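Local coordinates for bifunctional GH43-CE protein (Bacteroides eggerthii, PDB 6MLY) that probably helps break down arabinoxylan, joining a family 43 glycoside hydrolase module, likely a beta-xylosidase, to a carbohydrate esterase module in one chain, at residues Q372-P377 / Y487-F492; S399-K404 / M481-G486. All coordinates share one frame; numbering follows the deposited sequence.

Overall arrangement
Both contacts lie in the concanavalin A-like part of the chain and share one antiparallel sheet, in which strand 488-491 runs between strands 370-373 and 395-401. Contact 1 is wholly buried and joins 488-491 to 370-373, whereas contact 2, nested inside the chain excursion that contact 1 closes, sets the turn after 395-401 against the loop leading into 488-491 and reaches the surface at Arg-403. Backbone and threonine bonds mark the first; ring and aliphatic packing around a histidine marks the second. Among their meeting points are the bonds Phe-401 N to Arg-488 O and Tyr-487 OH to Lys-404 O. Asp-29 of the glycosidase module touches both, bonding Arg-373 and Gly-486.

Contact 1 of 2, residues Q372-P377 / Y487-F492; sequences QRTIGP and YRFALF
The Phe-489 ring carries the CG2 methyl of Thr-374 over one face, a CH-pi contact 4.0 Å from CG2 to the ring centroid and 18° off the normal, while Arg-373 O approaches the same ring obliquely. Two guanidinium groups are the other flat pieces. CG of Arg-373 lies over one face of the Arg-488 guanidinium, and NH2 of Arg-488 in turn lies over a face of the Arg-373 guanidinium, near its rim. This is neighbouring-strand packing in the antiparallel sheet of a concanavalin A-like beta sandwich; across its interior, Phe-489 also meets Ile-510 and Cys-379 of the second sheet. The two arginines run side by side in the same direction with their planes 62° apart, and their NH2 atoms come within 3.8 Å of each other. These like charges would be expected to repel, but Arg-373 NE donates to Asp-29 O and Arg-488 NH1 makes a weak bond to Thr-371 OG1, which may help to offset the repulsion.

The backbone pairing is loose: Gln-372 N reaches Phe-489 O in a weak bond of 3.4 Å. At the end of strand 370-373, Thr-374 adds both its amide and its hydroxyl. Its OG1 sits between the backbone N and the carbonyl carbon (chi1 53°), which brings the hydroxyl to the same acceptor as the amide. Tyr-487 O thus takes two bonds, one from Thr-374 N in the carbonyl plane at 3.3 Å, the other from Thr-374 OG1, tilted out of that plane.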
loop_
_atom_site.group_PDB
_atom_site.type_symbol
_atom_site.label_atom_id
_atom_site.label_comp_id
_atom_site.label_asym_id
_atom_site.label_seq_id
_atom_site.Cartn_x
_atom_site.Cartn_y
_atom_site.Cartn_z
ATOM N N GLN A 372 -10.604 -3.591 -10.301
ATOM C CA GLN A 372 -9.834 -3.009 -11.393
ATOM C C GLN A 372 -8.348 -3.096 -11.020
ATOM O O GLN A 372 -8.011 -3.425 -9.888
ATOM C CB GLN A 372 -10.233 -1.556 -11.647
ATOM C CG GLN A 372 -11.699 -1.374 -12.010
ATOM C CD GLN A 372 -11.987 -0.030 -12.635
ATOM O OE1 GLN A 372 -11.104 0.639 -13.167
ATOM N NE2 GLN A 372 -13.247 0.368 -12.600
ATOM N N ARG A 373 -7.464 -2.800 -11.979
ATOM C CA ARG A 373 -6.014 -2.833 -11.755
ATOM C C ARG A 373 -5.615 -1.610 -10.912
ATOM O O ARG A 373 -6.347 -0.623 -10.856
ATOM C CB ARG A 373 -5.265 -2.873 -13.096
ATOM C CG ARG A 373 -5.480 -4.143 -13.910
ATOM C CD ARG A 373 -4.839 -4.078 -15.288
ATOM N NE ARG A 373 -4.994 -5.310 -16.061
ATOM C CZ ARG A 373 -6.049 -5.614 -16.815
ATOM N NH1 ARG A 373 -6.964 -4.700 -17.083
ATOM N NH2 ARG A 373 -6.195 -6.837 -17.291
ATOM N N THR A 374 -4.472 -1.700 -10.229
ATOM C CA THR A 374 -3.782 -0.522 -9.728
ATOM C C THR A 374 -2.872 -0.005 -10.841
ATOM O O THR A 374 -2.471 -0.771 -11.711
ATOM C CB THR A 374 -2.984 -0.820 -8.454
ATOM O OG1 THR A 374 -2.119 -1.927 -8.699
ATOM C CG2 THR A 374 -3.871 -1.115 -7.263
ATOM N N ILE A 375 -2.563 1.292 -10.812
ATOM C CA ILE A 375 -1.777 1.909 -11.867
ATOM C C ILE A 375 -0.601 2.660 -11.239
ATOM O O ILE A 375 -0.691 3.109 -10.102
ATOM C CB ILE A 375 -2.659 2.823 -12.739
ATOM C CG1 ILE A 375 -3.170 4.048 -11.979
ATOM C CG2 ILE A 375 -3.805 2.025 -13.343
ATOM C CD1 ILE A 375 -3.996 4.991 -12.824
ATOM N N GLY A 376 0.489 2.783 -12.003
ATOM C CA GLY A 376 1.678 3.527 -11.592
ATOM C C GLY A 376 1.810 4.850 -12.346
ATOM O O GLY A 376 1.132 5.065 -13.351
ATOM N N PRO A 377 2.699 5.730 -11.865
ATOM C CA PRO A 377 3.575 5.477 -10.728
ATOM C C PRO A 377 2.888 5.595 -9.355
ATOM O O PRO A 377 3.347 4.978 -8.392
ATOM C CB PRO A 377 4.670 6.546 -10.862
ATOM C CG PRO A 377 3.966 7.697 -11.531
ATOM C CD PRO A 377 3.005 7.027 -12.489
ATOM N N TYR A 487 -1.581 -5.927 -7.436
ATOM C CA TYR A 487 -2.561 -5.500 -6.454
ATOM C C TYR A 487 -3.712 -4.822 -7.200
ATOM O O TYR A 487 -3.488 -3.963 -8.046
ATOM C CB TYR A 487 -1.928 -4.582 -5.402
ATOM C CG TYR A 487 -1.296 -5.318 -4.250
ATOM C CD1 TYR A 487 -0.248 -6.197 -4.454
ATOM C CD2 TYR A 487 -1.748 -5.145 -2.952
ATOM C CE1 TYR A 487 0.336 -6.888 -3.406
ATOM C CE2 TYR A 487 -1.171 -5.823 -1.889
ATOM C CZ TYR A 487 -0.126 -6.700 -2.116
ATOM O OH TYR A 487 0.441 -7.373 -1.075
ATOM N N ARG A 488 -4.936 -5.243 -6.880
ATOM C CA ARG A 488 -6.136 -4.679 -7.460
ATOM C C ARG A 488 -6.934 -3.945 -6.373
ATOM O O ARG A 488 -6.937 -4.347 -5.208
ATOM C CB ARG A 488 -6.961 -5.797 -8.106
ATOM C CG ARG A 488 -6.369 -6.359 -9.390
ATOM C CD ARG A 488 -7.272 -7.412 -10.012
ATOM N NE ARG A 488 -6.925 -7.726 -11.396
ATOM C CZ ARG A 488 -7.513 -7.204 -12.471
ATOM N NH1 ARG A 488 -8.559 -6.405 -12.344
ATOM N NH2 ARG A 488 -7.048 -7.484 -13.678
ATOM N N PHE A 489 -7.588 -2.851 -6.776
ATOM C CA PHE A 489 -8.689 -2.278 -6.028
ATOM C C PHE A 489 -9.827 -3.302 -6.018
ATOM O O PHE A 489 -10.004 -4.035 -6.982
ATOM C CB PHE A 489 -9.116 -0.938 -6.632
ATOM C CG PHE A 489 -8.067 0.139 -6.536
ATOM C CD1 PHE A 489 -7.672 0.634 -5.304
ATOM C CD2 PHE A 489 -7.469 0.658 -7.673
ATOM C CE1 PHE A 489 -6.702 1.622 -5.213
ATOM C CE2 PHE A 489 -6.500 1.644 -7.580
ATOM C CZ PHE A 489 -6.113 2.121 -6.352
ATOM N N ALA A 490 -10.579 -3.352 -4.915
ATOM C CA ALA A 490 -11.561 -4.405 -4.688
ATOM C C ALA A 490 -12.745 -3.867 -3.875
ATOM O O ALA A 490 -12.561 -3.430 -2.733
ATOM C CB ALA A 490 -10.891 -5.562 -3.986
ATOM N N LEU A 491 -13.943 -3.887 -4.478
ATOM C CA LEU A 491 -15.196 -3.696 -3.749
ATOM C C LEU A 491 -15.602 -5.060 -3.183
ATOM O O LEU A 491 -15.634 -6.032 -3.926
ATOM C CB LEU A 491 -16.302 -3.152 -4.663
ATOM C CG LEU A 491 -15.987 -1.938 -5.541
ATOM C CD1 LEU A 491 -17.172 -0.984 -5.580
ATOM C CD2 LEU A 491 -14.744 -1.193 -5.096
ATOM N N PHE A 492 -15.908 -5.122 -1.880
ATOM C CA PHE A 492 -16.282 -6.386 -1.235
ATOM C C PHE A 492 -17.437 -6.167 -0.250
ATOM O O PHE A 492 -17.776 -5.036 0.076
ATOM C CB PHE A 492 -15.067 -7.023 -0.555
ATOM C CG PHE A 492 -14.514 -6.269 0.629
ATOM C CD1 PHE A 492 -13.540 -5.296 0.463
ATOM C CD2 PHE A 492 -14.947 -6.554 1.915
ATOM C CE1 PHE A 492 -13.024 -4.618 1.557
ATOM C CE2 PHE A 492 -14.432 -5.871 3.008
ATOM C CZ PHE A 492 -13.473 -4.902 2.826
#

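Contact 2 of 2, residues S399-K404 / M481-G486; sequences SLFQRK and MPHFMG
His-483 lays a face of its imidazole against the backbone and CB of Arg-403, in the turn that follows strand 395-401 of the concanavalin A-like sandwich. CB of Arg-403 makes a CH-pi contact over that ring, 4.2 Å from the ring centroid and 21° off its normal. Arg-403 N stands above the ring near its rim, 3.2 Å from His-483 NE2, but its angle is too poor for a hydrogen bond. With CG beside the backbone N and anti to the carbonyl carbon (chi1 -58°), the imidazole of His-483 is carried in toward residues 402-403.

Gln-402 slides past it in the opposite direction, its extended chain bringing CG within 3.6 Å of His-483 CB. The Phe-401 ring meets the imidazole obliquely, the centroids 5.7 Å apart. On the outer side, the long chain of Arg-403, extended to NE with CG opposite the backbone N (chi1 175°), crosses the ring of Pro-482, which follows a cis peptide bond, and Pro-482 CG abuts the guanidinium edge 3.8 Å from NH1. Tyr-91 of the glycosidase module also stacks on His-483. Replacing His-483 with an alanine would probably open a gap between Arg-403, Phe-401 and Tyr-91 and deprive Tyr-91 of its stacking partner.

The imidazole thus joins the turn after 395-401, the loop before 488-491 and the glycosidase module, probably largely through shape and van der Waals packing.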
loop_
_atom_site.group_PDB
_atom_site.type_symbol
_atom_site.label_atom_id
_atom_site.label_comp_id
_atom_site.label_asym_id
_atom_site.label_seq_id
_atom_site.Cartn_x
_atom_site.Cartn_y
_atom_site.Cartn_z
ATOM N N SER A 399 -10.586 -2.598 -0.812
ATOM C CA SER A 399 -9.368 -3.360 -0.516
ATOM C C SER A 399 -8.299 -3.121 -1.588
ATOM O O SER A 399 -8.617 -2.968 -2.761
ATOM C CB SER A 399 -9.663 -4.832 -0.377
ATOM O OG SER A 399 -8.463 -5.598 -0.413
ATOM N N LEU A 400 -7.036 -3.067 -1.147
ATOM C CA LEU A 400 -5.887 -3.345 -1.988
ATOM C C LEU A 400 -5.597 -4.840 -1.841
ATOM O O LEU A 400 -5.219 -5.291 -0.760
ATOM C CB LEU A 400 -4.694 -2.485 -1.557
ATOM C CG LEU A 400 -4.926 -0.976 -1.623
ATOM C CD1 LEU A 400 -3.743 -0.206 -1.057
ATOM C CD2 LEU A 400 -5.217 -0.523 -3.043
ATOM N N PHE A 401 -5.809 -5.588 -2.934
ATOM C CA PHE A 401 -6.135 -7.007 -2.853
ATOM C C PHE A 401 -5.030 -7.879 -3.464
ATOM O O PHE A 401 -4.753 -7.806 -4.661
ATOM C CB PHE A 401 -7.480 -7.263 -3.535
ATOM C CG PHE A 401 -7.933 -8.699 -3.494
ATOM C CD1 PHE A 401 -8.574 -9.208 -2.374
ATOM C CD2 PHE A 401 -7.720 -9.541 -4.577
ATOM C CE1 PHE A 401 -8.987 -10.530 -2.334
ATOM C CE2 PHE A 401 -8.137 -10.863 -4.539
ATOM C CZ PHE A 401 -8.771 -11.355 -3.421
ATOM N N GLN A 402 -4.403 -8.690 -2.602
ATOM C CA GLN A 402 -3.724 -9.927 -2.991
ATOM C C GLN A 402 -3.721 -10.880 -1.782
ATOM O O GLN A 402 -4.672 -10.879 -1.005
ATOM C CB GLN A 402 -2.331 -9.646 -3.556
ATOM C CG GLN A 402 -1.888 -10.706 -4.559
ATOM C CD GLN A 402 -0.438 -10.571 -4.942
ATOM O OE1 GLN A 402 0.006 -9.514 -5.379
ATOM N NE2 GLN A 402 0.311 -11.649 -4.792
ATOM N N ARG A 403 -2.681 -11.713 -1.640
ATOM C CA ARG A 403 -2.552 -12.624 -0.511
ATOM C C ARG A 403 -2.301 -11.793 0.747
ATOM O O ARG A 403 -2.974 -11.969 1.755
ATOM C CB ARG A 403 -1.404 -13.613 -0.729
ATOM C CG ARG A 403 -1.130 -14.531 0.454
ATOM C CD ARG A 403 0.223 -15.207 0.334
ATOM N NE ARG A 403 0.360 -16.341 1.239
ATOM C CZ ARG A 403 0.061 -17.603 0.934
ATOM N NH1 ARG A 403 -0.352 -17.917 -0.285
ATOM N NH2 ARG A 403 0.183 -18.547 1.849
ATOM N N LYS A 404 -1.307 -10.904 0.644
ATOM C CA LYS A 404 -1.000 -9.898 1.637
ATOM C C LYS A 404 -1.804 -8.637 1.313
ATOM O O LYS A 404 -1.281 -7.695 0.721
ATOM C CB LYS A 404 0.509 -9.643 1.649
ATOM C CG LYS A 404 1.339 -10.880 1.959
ATOM C CD LYS A 404 2.740 -10.578 2.424
ATOM C CE LYS A 404 3.470 -11.817 2.895
ATOM N NZ LYS A 404 4.883 -11.518 3.223
ATOM N N MET A 481 3.495 -14.914 -4.717
ATOM C CA MET A 481 3.008 -15.936 -5.663
ATOM C C MET A 481 2.588 -17.175 -4.873
ATOM O O MET A 481 3.451 -17.914 -4.402
ATOM C CB MET A 481 4.093 -16.326 -6.677
ATOM N N PRO A 482 1.274 -17.413 -4.718
ATOM C CA PRO A 482 0.179 -16.637 -5.288
ATOM C C PRO A 482 0.075 -15.252 -4.651
ATOM O O PRO A 482 0.749 -14.995 -3.655
ATOM C CB PRO A 482 -1.092 -17.463 -5.004
ATOM C CG PRO A 482 -0.661 -18.512 -4.014
ATOM C CD PRO A 482 0.801 -18.738 -4.315
ATOM N N HIS A 483 -0.772 -14.361 -5.199
ATOM C CA HIS A 483 -1.717 -14.636 -6.274
ATOM C C HIS A 483 -1.084 -14.475 -7.668
ATOM O O HIS A 483 -1.787 -14.629 -8.674
ATOM C CB HIS A 483 -2.952 -13.723 -6.142
ATOM C CG HIS A 483 -3.684 -13.830 -4.843
ATOM N ND1 HIS A 483 -3.683 -14.981 -4.073
ATOM C CD2 HIS A 483 -4.473 -12.948 -4.188
ATOM C CE1 HIS A 483 -4.421 -14.790 -2.992
ATOM N NE2 HIS A 483 -4.918 -13.550 -3.040
ATOM N N PHE A 484 0.213 -14.142 -7.736
ATOM C CA PHE A 484 0.967 -14.051 -9.014
ATOM C C PHE A 484 0.372 -12.948 -9.906
ATOM O O PHE A 484 0.475 -13.001 -11.138
ATOM C CB PHE A 484 0.958 -15.398 -9.747
ATOM C CG PHE A 484 2.133 -15.680 -10.653
ATOM C CD1 PHE A 484 2.369 -16.973 -11.096
ATOM C CD2 PHE A 484 3.006 -14.679 -11.065
ATOM C CE1 PHE A 484 3.436 -17.259 -11.934
ATOM C CE2 PHE A 484 4.077 -14.967 -11.896
ATOM C CZ PHE A 484 4.290 -16.256 -12.329
ATOM N N MET A 485 -0.229 -11.942 -9.263
ATOM C CA MET A 485 -0.963 -10.887 -9.930
ATOM C C MET A 485 -0.649 -9.561 -9.233
ATOM O O MET A 485 -0.175 -9.552 -8.097
ATOM C CB MET A 485 -2.465 -11.172 -9.860
ATOM C CG MET A 485 -3.314 -10.254 -10.715
ATOM S SD MET A 485 -5.076 -10.546 -10.459
ATOM C CE MET A 485 -5.228 -12.198 -11.133
ATOM N N GLY A 486 -0.887 -8.454 -9.942
ATOM C CA GLY A 486 -0.788 -7.119 -9.382
ATOM C C GLY A 486 -1.838 -6.902 -8.309
ATOM O O GLY A 486 -2.850 -7.617 -8.252
#